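Local coordinates for beta sliding clamp (Streptococcus pneumoniae, PDB 2AWA), which probably encircles DNA as a ring-shaped head-to-tail homodimer, tethering DNA polymerases and other proteins to it and so making replication processive, at residues 197-202 and 263-268; 21-26 and 55-60; 44-49 and 92-97; 295-300 and 315-320. One frame throughout, in Å; residues are numbered along the deposited sequence.

Contact 1 of 4, residues 197-202 and 263-268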
loop_
_atom_site.group_PDB
_atom_site.type_symbol
_atom_site.label_atom_id
_atom_site.label_comp_id
_atom_site.label_asym_id
_atom_site.label_seq_id
_atom_site.Cartn_x
_atom_site.Cartn_y
_atom_site.Cartn_z
ATOM N N LEU B 197 -1.122 28.171 11.082
ATOM C CA LEU B 197 -1.201 28.975 9.857
ATOM C C LEU B 197 0.053 28.917 9.012
ATOM O O LEU B 197 1.157 28.836 9.533
ATOM C CB LEU B 197 -1.544 30.429 10.209
ATOM C CG LEU B 197 -1.625 31.514 9.121
ATOM C CD1 LEU B 197 -2.544 32.639 9.565
ATOM C CD2 LEU B 197 -0.252 32.097 8.786
ATOM N N SER B 198 -0.129 28.987 7.696
ATOM C CA SER B 198 0.991 29.049 6.777
ATOM C C SER B 198 0.872 30.171 5.744
ATOM O O SER B 198 -0.152 30.359 5.108
ATOM C CB SER B 198 1.145 27.717 6.061
ATOM O OG SER B 198 2.435 27.647 5.511
ATOM N N GLN B 199 1.962 30.890 5.558
ATOM C CA GLN B 199 1.973 32.020 4.672
ATOM C C GLN B 199 3.254 32.034 3.854
ATOM O O GLN B 199 4.356 31.965 4.412
ATOM C CB GLN B 199 1.868 33.298 5.479
ATOM C CG GLN B 199 1.777 34.518 4.607
ATOM C CD GLN B 199 1.647 35.768 5.410
ATOM O OE1 GLN B 199 0.565 36.341 5.520
ATOM N NE2 GLN B 199 2.750 36.193 6.003
ATOM N N LYS B 200 3.093 32.133 2.536
ATOM C CA LYS B 200 4.208 32.241 1.617
ATOM C C LYS B 200 3.974 33.465 0.737
ATOM O O LYS B 200 2.882 33.650 0.212
ATOM C CB LYS B 200 4.299 30.968 0.771
ATOM C CG LYS B 200 5.347 30.977 -0.345
ATOM C CD LYS B 200 6.764 31.146 0.188
ATOM C CE LYS B 200 7.815 31.111 -0.945
ATOM N NZ LYS B 200 7.768 29.832 -1.752
ATOM N N LYS B 201 5.013 34.280 0.574
ATOM C CA LYS B 201 4.955 35.494 -0.233
ATOM C C LYS B 201 6.057 35.494 -1.309
ATOM O O LYS B 201 7.203 35.182 -1.023
ATOM C CB LYS B 201 5.161 36.709 0.658
ATOM C CG LYS B 201 4.072 37.047 1.671
ATOM C CD LYS B 201 4.518 38.331 2.406
ATOM C CE LYS B 201 3.415 39.040 3.179
ATOM N NZ LYS B 201 3.773 40.499 3.445
ATOM N N LEU B 202 5.699 35.853 -2.539
ATOM C CA LEU B 202 6.652 35.998 -3.643
ATOM C C LEU B 202 6.471 37.344 -4.279
ATOM O O LEU B 202 5.419 37.955 -4.122
ATOM C CB LEU B 202 6.348 35.010 -4.750
ATOM C CG LEU B 202 6.542 33.552 -4.437
ATOM C CD1 LEU B 202 5.941 32.761 -5.584
ATOM C CD2 LEU B 202 8.031 33.245 -4.235
ATOM N N ASP B 263 -8.876 38.384 7.807
ATOM C CA ASP B 263 -7.641 39.145 7.794
ATOM C C ASP B 263 -6.630 38.421 8.669
ATOM O O ASP B 263 -6.749 38.388 9.889
ATOM C CB ASP B 263 -7.902 40.553 8.321
ATOM C CG ASP B 263 -6.642 41.420 8.395
ATOM O OD1 ASP B 263 -5.585 40.950 8.889
ATOM O OD2 ASP B 263 -6.733 42.608 7.994
ATOM N N THR B 264 -5.625 37.851 8.026
ATOM C CA THR B 264 -4.628 37.048 8.697
ATOM C C THR B 264 -3.373 37.833 9.118
ATOM O O THR B 264 -2.631 37.386 9.989
ATOM C CB THR B 264 -4.261 35.838 7.820
ATOM O OG1 THR B 264 -4.084 36.251 6.452
ATOM C CG2 THR B 264 -5.372 34.823 7.879
ATOM N N ASP B 265 -3.152 39.002 8.538
ATOM C CA ASP B 265 -1.948 39.790 8.827
ATOM C C ASP B 265 -1.836 40.150 10.320
ATOM O O ASP B 265 -0.749 40.082 10.892
ATOM C CB ASP B 265 -1.908 41.056 7.953
ATOM C CG ASP B 265 -1.475 40.780 6.494
ATOM O OD1 ASP B 265 -1.112 39.630 6.138
ATOM O OD2 ASP B 265 -1.481 41.744 5.689
ATOM N N ARG B 266 -2.957 40.509 10.949
ATOM C CA ARG B 266 -2.986 40.823 12.385
ATOM C C ARG B 266 -2.505 39.654 13.248
ATOM O O ARG B 266 -2.064 39.863 14.382
ATOM C CB ARG B 266 -4.403 41.249 12.845
ATOM C CG ARG B 266 -5.515 40.160 12.705
ATOM C CD ARG B 266 -6.781 40.395 13.608
ATOM N NE ARG B 266 -7.663 39.203 13.660
ATOM C CZ ARG B 266 -7.679 38.277 14.638
ATOM N NH1 ARG B 266 -6.884 38.375 15.708
ATOM N NH2 ARG B 266 -8.508 37.234 14.561
ATOM N N LEU B 267 -2.598 38.428 12.728
ATOM C CA LEU B 267 -2.312 37.237 13.528
ATOM C C LEU B 267 -0.841 37.011 13.802
ATOM O O LEU B 267 -0.505 36.271 14.723
ATOM C CB LEU B 267 -2.872 35.996 12.848
ATOM C CG LEU B 267 -4.380 35.986 12.597
ATOM C CD1 LEU B 267 -4.845 34.619 12.083
ATOM C CD2 LEU B 267 -5.116 36.349 13.871
ATOM N N ILE B 268 0.022 37.665 13.019
ATOM C CA ILE B 268 1.454 37.394 13.009
ATOM C C ILE B 268 2.165 38.325 13.979
ATOM O O ILE B 268 2.145 39.537 13.776
ATOM C CB ILE B 268 2.067 37.589 11.578
ATOM C CG1 ILE B 268 1.324 36.766 10.512
ATOM C CG2 ILE B 268 3.546 37.221 11.575
#

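Contact 2 of 4, residues 21-26 and 55-60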
loop_
_atom_site.group_PDB
_atom_site.type_symbol
_atom_site.label_atom_id
_atom_site.label_comp_id
_atom_site.label_asym_id
_atom_site.label_seq_id
_atom_site.Cartn_x
_atom_site.Cartn_y
_atom_site.Cartn_z
ATOM N N ASN B 21 -0.111 2.940 -24.357
ATOM C CA ASN B 21 0.456 3.670 -23.209
ATOM C C ASN B 21 0.166 5.174 -23.158
ATOM O O ASN B 21 -0.161 5.688 -22.103
ATOM C CB ASN B 21 1.947 3.413 -23.078
ATOM C CG ASN B 21 2.241 1.986 -22.684
ATOM O OD1 ASN B 21 1.344 1.243 -22.233
ATOM N ND2 ASN B 21 3.499 1.578 -22.854
ATOM N N LEU B 22 0.276 5.887 -24.273
ATOM C CA LEU B 22 -0.026 7.313 -24.239
ATOM C C LEU B 22 -1.509 7.526 -23.947
ATOM O O LEU B 22 -1.867 8.467 -23.222
ATOM C CB LEU B 22 0.379 8.019 -25.529
ATOM C CG LEU B 22 0.358 9.548 -25.384
ATOM C CD1 LEU B 22 1.571 10.186 -26.038
ATOM C CD2 LEU B 22 -0.927 10.144 -25.938
ATOM N N PHE B 23 -2.357 6.637 -24.480
ATOM C CA PHE B 23 -3.794 6.669 -24.207
ATOM C C PHE B 23 -4.000 6.466 -22.728
ATOM O O PHE B 23 -4.638 7.276 -22.069
ATOM C CB PHE B 23 -4.511 5.580 -25.012
ATOM C CG PHE B 23 -6.031 5.668 -25.000
ATOM C CD1 PHE B 23 -6.690 6.876 -25.114
ATOM C CD2 PHE B 23 -6.796 4.512 -24.974
ATOM C CE1 PHE B 23 -8.073 6.930 -25.126
ATOM C CE2 PHE B 23 -8.176 4.569 -24.997
ATOM C CZ PHE B 23 -8.811 5.782 -25.065
ATOM N N LEU B 24 -3.419 5.390 -22.201
ATOM C CA LEU B 24 -3.592 5.028 -20.792
ATOM C C LEU B 24 -3.146 6.141 -19.852
ATOM O O LEU B 24 -3.730 6.325 -18.785
ATOM C CB LEU B 24 -2.825 3.745 -20.461
ATOM C CG LEU B 24 -3.134 3.101 -19.110
ATOM C CD1 LEU B 24 -4.609 2.707 -18.986
ATOM C CD2 LEU B 24 -2.261 1.882 -18.915
ATOM N N GLN B 25 -2.112 6.876 -20.241
ATOM C CA GLN B 25 -1.618 7.954 -19.405
ATOM C C GLN B 25 -2.647 9.065 -19.353
ATOM O O GLN B 25 -3.030 9.499 -18.296
ATOM C CB GLN B 25 -0.284 8.494 -19.920
ATOM C CG GLN B 25 0.356 9.442 -18.928
ATOM C CD GLN B 25 1.457 10.273 -19.517
ATOM O OE1 GLN B 25 2.081 9.891 -20.510
ATOM N NE2 GLN B 25 1.707 11.428 -18.908
ATOM N N ALA B 26 -3.095 9.515 -20.513
ATOM C CA ALA B 26 -4.160 10.499 -20.600
ATOM C C ALA B 26 -5.407 10.092 -19.817
ATOM O O ALA B 26 -5.990 10.932 -19.128
ATOM C CB ALA B 26 -4.510 10.768 -22.043
ATOM N N ILE B 55 -8.559 13.539 -30.006
ATOM C CA ILE B 55 -9.436 13.004 -28.985
ATOM C C ILE B 55 -9.354 13.877 -27.741
ATOM O O ILE B 55 -8.268 14.321 -27.361
ATOM C CB ILE B 55 -8.970 11.614 -28.599
ATOM C CG1 ILE B 55 -9.206 10.643 -29.744
ATOM C CG2 ILE B 55 -9.665 11.128 -27.339
ATOM C CD1 ILE B 55 -8.455 9.335 -29.539
ATOM N N THR B 56 -10.499 14.104 -27.101
ATOM C CA THR B 56 -10.573 14.856 -25.855
ATOM C C THR B 56 -11.183 13.966 -24.793
ATOM O O THR B 56 -12.238 13.380 -24.990
ATOM C CB THR B 56 -11.442 16.113 -25.991
ATOM O OG1 THR B 56 -11.048 16.861 -27.144
ATOM C CG2 THR B 56 -11.295 17.010 -24.754
ATOM N N LEU B 57 -10.497 13.866 -23.663
ATOM C CA LEU B 57 -10.981 13.103 -22.512
ATOM C C LEU B 57 -11.486 14.053 -21.449
ATOM O O LEU B 57 -10.717 14.844 -20.911
ATOM C CB LEU B 57 -9.857 12.249 -21.933
ATOM C CG LEU B 57 -9.291 11.244 -22.929
ATOM C CD1 LEU B 57 -8.049 10.604 -22.360
ATOM C CD2 LEU B 57 -10.334 10.201 -23.298
ATOM N N ILE B 58 -12.778 13.959 -21.145
ATOM C CA ILE B 58 -13.391 14.810 -20.123
ATOM C C ILE B 58 -13.818 14.036 -18.872
ATOM O O ILE B 58 -14.461 12.985 -18.951
ATOM C CB ILE B 58 -14.558 15.638 -20.693
ATOM C CG1 ILE B 58 -14.028 16.540 -21.813
ATOM C CG2 ILE B 58 -15.195 16.476 -19.593
ATOM C CD1 ILE B 58 -15.084 17.405 -22.492
ATOM N N GLY B 59 -13.429 14.576 -17.724
ATOM C CA GLY B 59 -13.815 14.043 -16.419
ATOM C C GLY B 59 -14.108 15.148 -15.414
ATOM O O GLY B 59 -13.536 16.250 -15.474
ATOM N N SER B 60 -15.002 14.851 -14.482
ATOM C CA SER B 60 -15.389 15.816 -13.472
ATOM C C SER B 60 -16.074 15.149 -12.300
ATOM O O SER B 60 -16.585 14.034 -12.396
ATOM C CB SER B 60 -16.322 16.867 -14.064
ATOM O OG SER B 60 -17.479 16.257 -14.592
#

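Contact 3 of 4, residues 44-49 and 92-97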
loop_
_atom_site.group_PDB
_atom_site.type_symbol
_atom_site.label_atom_id
_atom_site.label_comp_id
_atom_site.label_asym_id
_atom_site.label_seq_id
_atom_site.Cartn_x
_atom_site.Cartn_y
_atom_site.Cartn_z
ATOM N N SER B 44 -19.277 9.366 -12.765
ATOM C CA SER B 44 -18.301 8.264 -12.689
ATOM C C SER B 44 -17.745 7.835 -14.069
ATOM O O SER B 44 -16.798 7.059 -14.158
ATOM C CB SER B 44 -18.916 7.054 -11.993
ATOM O OG SER B 44 -19.979 6.486 -12.752
ATOM N N THR B 45 -18.332 8.344 -15.143
ATOM C CA THR B 45 -17.894 7.994 -16.476
ATOM C C THR B 45 -16.838 8.969 -16.933
ATOM O O THR B 45 -16.810 10.093 -16.466
ATOM C CB THR B 45 -19.080 8.006 -17.510
ATOM O OG1 THR B 45 -19.571 9.345 -17.707
ATOM C CG2 THR B 45 -20.204 7.110 -17.042
ATOM N N VAL B 46 -15.955 8.514 -17.817
ATOM C CA VAL B 46 -15.162 9.411 -18.627
ATOM C C VAL B 46 -15.917 9.618 -19.919
ATOM O O VAL B 46 -16.629 8.722 -20.371
ATOM C CB VAL B 46 -13.736 8.901 -18.913
ATOM C CG1 VAL B 46 -13.721 7.454 -19.416
ATOM C CG2 VAL B 46 -13.019 9.844 -19.899
ATOM N N LYS B 47 -15.790 10.824 -20.466
ATOM C CA LYS B 47 -16.427 11.215 -21.710
ATOM C C LYS B 47 -15.335 11.355 -22.726
ATOM O O LYS B 47 -14.296 11.940 -22.435
ATOM C CB LYS B 47 -17.160 12.547 -21.543
ATOM C CG LYS B 47 -17.618 13.221 -22.835
ATOM C CD LYS B 47 -18.705 14.238 -22.527
ATOM C CE LYS B 47 -18.693 15.432 -23.464
ATOM N NZ LYS B 47 -19.022 15.054 -24.843
ATOM N N ILE B 48 -15.591 10.828 -23.922
ATOM C CA ILE B 48 -14.599 10.726 -24.983
ATOM C C ILE B 48 -15.142 11.352 -26.253
ATOM O O ILE B 48 -15.937 10.729 -26.966
ATOM C CB ILE B 48 -14.250 9.254 -25.258
ATOM C CG1 ILE B 48 -13.669 8.620 -24.004
ATOM C CG2 ILE B 48 -13.241 9.117 -26.404
ATOM C CD1 ILE B 48 -13.662 7.141 -24.075
ATOM N N ASP B 49 -14.716 12.581 -26.521
ATOM C CA ASP B 49 -15.070 13.295 -27.742
ATOM C C ASP B 49 -13.971 13.095 -28.759
ATOM O O ASP B 49 -12.801 13.264 -28.444
ATOM C CB ASP B 49 -15.216 14.790 -27.475
ATOM C CG ASP B 49 -16.602 15.162 -26.996
ATOM O OD1 ASP B 49 -17.574 14.965 -27.774
ATOM O OD2 ASP B 49 -16.715 15.672 -25.856
ATOM N N SER B 92 -13.232 3.754 -14.176
ATOM C CA SER B 92 -12.376 2.733 -13.539
ATOM C C SER B 92 -12.268 1.486 -14.381
ATOM O O SER B 92 -11.170 1.060 -14.735
ATOM C CB SER B 92 -12.906 2.334 -12.179
ATOM O OG SER B 92 -12.603 3.333 -11.251
ATOM N N PHE B 93 -13.417 0.909 -14.710
ATOM C CA PHE B 93 -13.446 -0.328 -15.460
ATOM C C PHE B 93 -12.705 -0.187 -16.800
ATOM O O PHE B 93 -11.810 -0.968 -17.104
ATOM C CB PHE B 93 -14.886 -0.773 -15.675
ATOM C CG PHE B 93 -14.998 -2.158 -16.176
ATOM C CD1 PHE B 93 -14.530 -3.209 -15.416
ATOM C CD2 PHE B 93 -15.556 -2.426 -17.406
ATOM C CE1 PHE B 93 -14.605 -4.505 -15.871
ATOM C CE2 PHE B 93 -15.634 -3.727 -17.863
ATOM C CZ PHE B 93 -15.156 -4.766 -17.085
ATOM N N PHE B 94 -13.067 0.832 -17.576
ATOM C CA PHE B 94 -12.502 1.042 -18.894
ATOM C C PHE B 94 -11.004 1.101 -18.793
ATOM O O PHE B 94 -10.286 0.383 -19.514
ATOM C CB PHE B 94 -13.030 2.348 -19.499
ATOM C CG PHE B 94 -12.412 2.704 -20.817
ATOM C CD1 PHE B 94 -12.410 1.801 -21.867
ATOM C CD2 PHE B 94 -11.852 3.960 -21.017
ATOM C CE1 PHE B 94 -11.850 2.141 -23.100
ATOM C CE2 PHE B 94 -11.303 4.318 -22.248
ATOM C CZ PHE B 94 -11.293 3.406 -23.285
ATOM N N ILE B 95 -10.539 1.942 -17.873
ATOM C CA ILE B 95 -9.108 2.108 -17.638
ATOM C C ILE B 95 -8.415 0.805 -17.287
ATOM O O ILE B 95 -7.368 0.511 -17.850
ATOM C CB ILE B 95 -8.810 3.186 -16.587
ATOM C CG1 ILE B 95 -9.116 4.555 -17.208
ATOM C CG2 ILE B 95 -7.349 3.113 -16.148
ATOM C CD1 ILE B 95 -9.041 5.746 -16.259
ATOM N N ASN B 96 -8.995 0.025 -16.379
ATOM C CA ASN B 96 -8.474 -1.315 -16.100
ATOM C C ASN B 96 -8.370 -2.203 -17.328
ATOM O O ASN B 96 -7.425 -2.977 -17.457
ATOM C CB ASN B 96 -9.348 -2.053 -15.080
ATOM C CG ASN B 96 -9.079 -1.621 -13.691
ATOM O OD1 ASN B 96 -7.930 -1.456 -13.304
ATOM N ND2 ASN B 96 -10.131 -1.431 -12.917
ATOM N N VAL B 97 -9.366 -2.123 -18.201
ATOM C CA VAL B 97 -9.422 -3.002 -19.348
ATOM C C VAL B 97 -8.327 -2.620 -20.333
ATOM O O VAL B 97 -7.582 -3.483 -20.784
ATOM C CB VAL B 97 -10.813 -2.960 -20.018
ATOM C CG1 VAL B 97 -10.756 -3.484 -21.466
ATOM C CG2 VAL B 97 -11.799 -3.743 -19.195
#

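Contact 4 of 4, residues 295-300 and 315-320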
loop_
_atom_site.group_PDB
_atom_site.type_symbol
_atom_site.label_atom_id
_atom_site.label_comp_id
_atom_site.label_asym_id
_atom_site.label_seq_id
_atom_site.Cartn_x
_atom_site.Cartn_y
_atom_site.Cartn_z
ATOM N N SER B 295 -0.116 10.731 21.413
ATOM C CA SER B 295 -1.333 10.360 20.689
ATOM C C SER B 295 -2.145 9.277 21.387
ATOM O O SER B 295 -3.290 9.040 21.011
ATOM C CB SER B 295 -1.028 9.947 19.251
ATOM O OG SER B 295 0.040 9.032 19.194
ATOM N N ALA B 296 -1.580 8.630 22.404
ATOM C CA ALA B 296 -2.386 7.789 23.298
ATOM C C ALA B 296 -3.388 8.616 24.140
ATOM O O ALA B 296 -4.415 8.093 24.567
ATOM C CB ALA B 296 -1.478 6.940 24.200
ATOM N N THR B 297 -3.085 9.896 24.373
ATOM C CA THR B 297 -3.995 10.829 25.068
ATOM C C THR B 297 -4.881 11.550 24.049
ATOM O O THR B 297 -4.502 11.667 22.876
ATOM C CB THR B 297 -3.216 11.961 25.830
ATOM O OG1 THR B 297 -1.907 11.513 26.241
ATOM C CG2 THR B 297 -4.035 12.485 27.031
ATOM N N GLN B 298 -6.034 12.063 24.488
ATOM C CA GLN B 298 -6.833 12.975 23.646
ATOM C C GLN B 298 -6.169 14.370 23.581
ATOM O O GLN B 298 -5.948 14.901 22.477
ATOM C CB GLN B 298 -8.295 13.079 24.127
ATOM C CG GLN B 298 -9.295 12.210 23.350
ATOM C CD GLN B 298 -9.621 12.759 21.968
ATOM N N ASN B 299 -5.855 14.958 24.748
ATOM C CA ASN B 299 -5.089 16.234 24.806
ATOM C C ASN B 299 -3.945 16.188 23.790
ATOM O O ASN B 299 -3.770 17.106 22.992
ATOM C CB ASN B 299 -4.541 16.513 26.238
ATOM C CG ASN B 299 -3.770 17.876 26.359
ATOM O OD1 ASN B 299 -2.706 17.950 26.984
ATOM N ND2 ASN B 299 -4.320 18.938 25.767
ATOM N N GLY B 300 -3.189 15.093 23.833
ATOM C CA GLY B 300 -2.137 14.832 22.879
ATOM C C GLY B 300 -1.162 15.960 22.636
ATOM O O GLY B 300 -0.975 16.370 21.497
ATOM N N VAL B 315 6.527 14.155 27.453
ATOM C CA VAL B 315 5.183 13.658 27.279
ATOM C C VAL B 315 4.923 12.714 28.427
ATOM O O VAL B 315 5.757 11.871 28.738
ATOM C CB VAL B 315 5.025 12.866 25.955
ATOM C CG1 VAL B 315 3.608 12.283 25.839
ATOM C CG2 VAL B 315 5.364 13.759 24.725
ATOM N N HIS B 316 3.767 12.850 29.050
ATOM C CA HIS B 316 3.344 11.894 30.036
ATOM C C HIS B 316 2.000 11.328 29.671
ATOM O O HIS B 316 1.002 12.003 29.790
ATOM C CB HIS B 316 3.244 12.518 31.417
ATOM C CG HIS B 316 2.877 11.531 32.471
ATOM N ND1 HIS B 316 1.569 11.257 32.810
ATOM C CD2 HIS B 316 3.642 10.727 33.243
ATOM C CE1 HIS B 316 1.546 10.342 33.764
ATOM N NE2 HIS B 316 2.791 10.011 34.047
ATOM N N SER B 317 1.979 10.069 29.262
ATOM C CA SER B 317 0.738 9.382 28.936
ATOM C C SER B 317 0.436 8.326 29.995
ATOM O O SER B 317 0.972 7.233 29.949
ATOM C CB SER B 317 0.849 8.758 27.554
ATOM O OG SER B 317 -0.381 8.186 27.205
ATOM N N PRO B 318 -0.437 8.646 30.951
ATOM C CA PRO B 318 -0.580 7.716 32.057
ATOM C C PRO B 318 -1.113 6.388 31.555
ATOM O O PRO B 318 -1.872 6.347 30.572
ATOM C CB PRO B 318 -1.588 8.393 32.997
ATOM C CG PRO B 318 -1.771 9.783 32.489
ATOM C CD PRO B 318 -1.347 9.798 31.056
ATOM N N GLU B 319 -0.683 5.318 32.210
ATOM C CA GLU B 319 -1.037 3.962 31.817
ATOM C C GLU B 319 -0.174 3.428 30.658
ATOM O O GLU B 319 -0.055 2.207 30.514
ATOM C CB GLU B 319 -2.533 3.853 31.466
ATOM N N VAL B 320 0.434 4.320 29.869
ATOM C CA VAL B 320 1.174 3.924 28.670
ATOM C C VAL B 320 2.668 4.217 28.728
ATOM O O VAL B 320 3.465 3.329 28.446
ATOM C CB VAL B 320 0.604 4.589 27.400
ATOM C CG1 VAL B 320 1.268 3.975 26.128
ATOM C CG2 VAL B 320 -0.951 4.429 27.384
#

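Contact 1 of 4, residues 197-202 and 263-268
Leu197 turns CG anti to its own N (chi1 177°), which carries CD1 across from the strand to Leu267 and Thr264 of the loop 263-268. Leu267 answers with CG anti to its carbonyl carbon (chi1 -59°), so that its CD1 comes within 3.9 Å of Leu197 CD1. The same methyl of Leu197 lies 4.0 Å from Thr264 CG2 and equally close to Thr264 CB; one branch of one leucine thus fills the notch between two loop side chains, and both meet it at a slant.

Two residues along the strand, the extended chain of Gln199 brings OE1 to 3.7 Å from Asp265 OD1. The amide and carboxylate planes stand almost perpendicular, 83° apart. Both oxygens are acceptors, so this approach is a contact without a hydrogen bond. Lys201 NZ stays 5.6 Å from Asp265 OD1, a separation at which a weak attraction is possible but no salt bridge forms. Within the loop, Leu267 N bonds to Thr264 O (2.9 Å) and closes the short 3-10 turn that presents these groups. Val190 and Lys188 of the neighbouring strand 186-192 touch the same patch.

Strand 196-203 pairs with 379-384 in the sheet that runs from the central into the C-terminal domain. Over it packs the loop, which probably connects those domains, an arrangement that fits the succession of clamp domains in a beta sliding clamp subunit.

Contact 2 of 4, residues 21-26 and 55-60
Apolar packing carries the whole contact, and Leu57 is its hub, with Ala26 touching one of its methyls and Phe23 the other. Ala26 CB sits 3.6 Å from Leu57 CD1, and the same methyl reaches the helix backbone at Ala26 C, 3.7 Å away; the small alanine lets the leucine come right up to the main chain. Leu57 CD2 approaches Phe23 CE1 more loosely, at 4.4 Å and obliquely to the ring. With CG anti to the carbonyl carbon (chi1 -60°), Leu57 lifts its fork off the strand so that each branch has its own helix residue.

Hydrogen bonding stays on the two sides of the contact and does not cross it. In the helix, Ala26 N bonds to Leu22 O (3.2 Å), while Ala26 O is shared by Thr30 OG1 and Asn68 ND2. The strand is tied to its neighbours by backbone bonds, Leu57 to Asn68 and Ile58 to Lys47. Asn68 therefore links the helix to the sheet right beside the leucine.

Ile48 of the adjoining strand and Ile70 of strand 64-71 continue the apolar layer. Helix 20-31 lying against an antiparallel sheet is the arrangement of the N-terminal domain in the DNA clamp fold.

Contact 3 of 4, residues 44-49 and 92-97
Phe94 points from helix 91-100 at Val46 and Ile48, two residues on one side of strand 45-50. Its CB leaves the helix toward the strand, and CG stands anti to the backbone N (chi1 175°), which directs the ring toward both residues. CD2 is the first ring atom to meet the strand: it lies 4.3 Å from Val46 CG1. One carbon further, CE2 comes to 4.1 Å from Ile48 CD1, the end of a side chain that reaches in from the opposite direction. Both methyls approach the ring obliquely. The rest of the ring's surroundings include Leu27 of helix 20-31, Leu89 of strand 85-90 and Leu127 of strand 123-128.

Lys47 and Asp49 point to the other side of the strand, where Lys47 NZ and Asp49 OD2 form a salt bridge at 2.6 Å; the lysine meets the syn side of the carboxylate, 29° out of its plane. On the helix, Phe93 and Val97 turn to the second subunit, packing on its Val320 and Leu292.

With no hydrogen bond between helix and strand, the contact relies on dispersion and on the exclusion of water from a buried aromatic ring, while the charges stay paired on the far side of the sheet.

Contact 4 of 4, residues 295-300 and 315-320
The backbones come closest at Thr297 and Ser317, whose CA atoms are 6.3 Å apart where the irregular loop after helix 280-294 passes the end of strand 310-317. Ala296 and Ser317 make the tightest approach, Ala296 CB lying 3.4 Å from Ser317 OG. That hydroxyl is set anti to the backbone N (chi1 -176°), which brings it out toward the loop. Thr297 OG1 is the other polar atom on this side, 3.8 Å from Ser317 OG and also near its CB. The threonine hydroxyl has a weak hydrogen bond back to Ser294 O, at the end of the helix.

In the head-to-tail clamp ring this is the subunit boundary: Val320 shares backbone hydrogen bonds with the second subunit. Strand 310-317 runs out here into a turn, held by a bond from Val320 N to Ser317 O (3.0 Å). The turn joins it to strand 321-327 as an antiparallel hairpin, in which Val315 and Val323 pair through their backbones. It also swings Val320 back to the loop, where its CG2 meets Ala296 CB at 4.1 Å. Two residues back along the strand from Ser317, Val315 packs against the helix through Ala290, Leu293 and Ser294.

Overall arrangement
Contacts 2 and 3 form one unit in the N-terminal domain: their centres are 9 Å apart, their segments alternate along the chain, and strands 45-50 and 54-60 are neighbours in one sheet, faced by helices 20-31 and 91-100. Contact 1 follows in the chain, its centre 39 Å from that of contact 2, where the central domain meets the probable connection to the C-terminal domain. Contact 4 comes last, in the C-terminal domain at the end of strand 310-317, its centre 32 Å from that of contact 1. Contacts 3 and 4, whose centres are 47 Å apart within the chain, both touch the second subunit, consistent with head-to-tail closure of the ring.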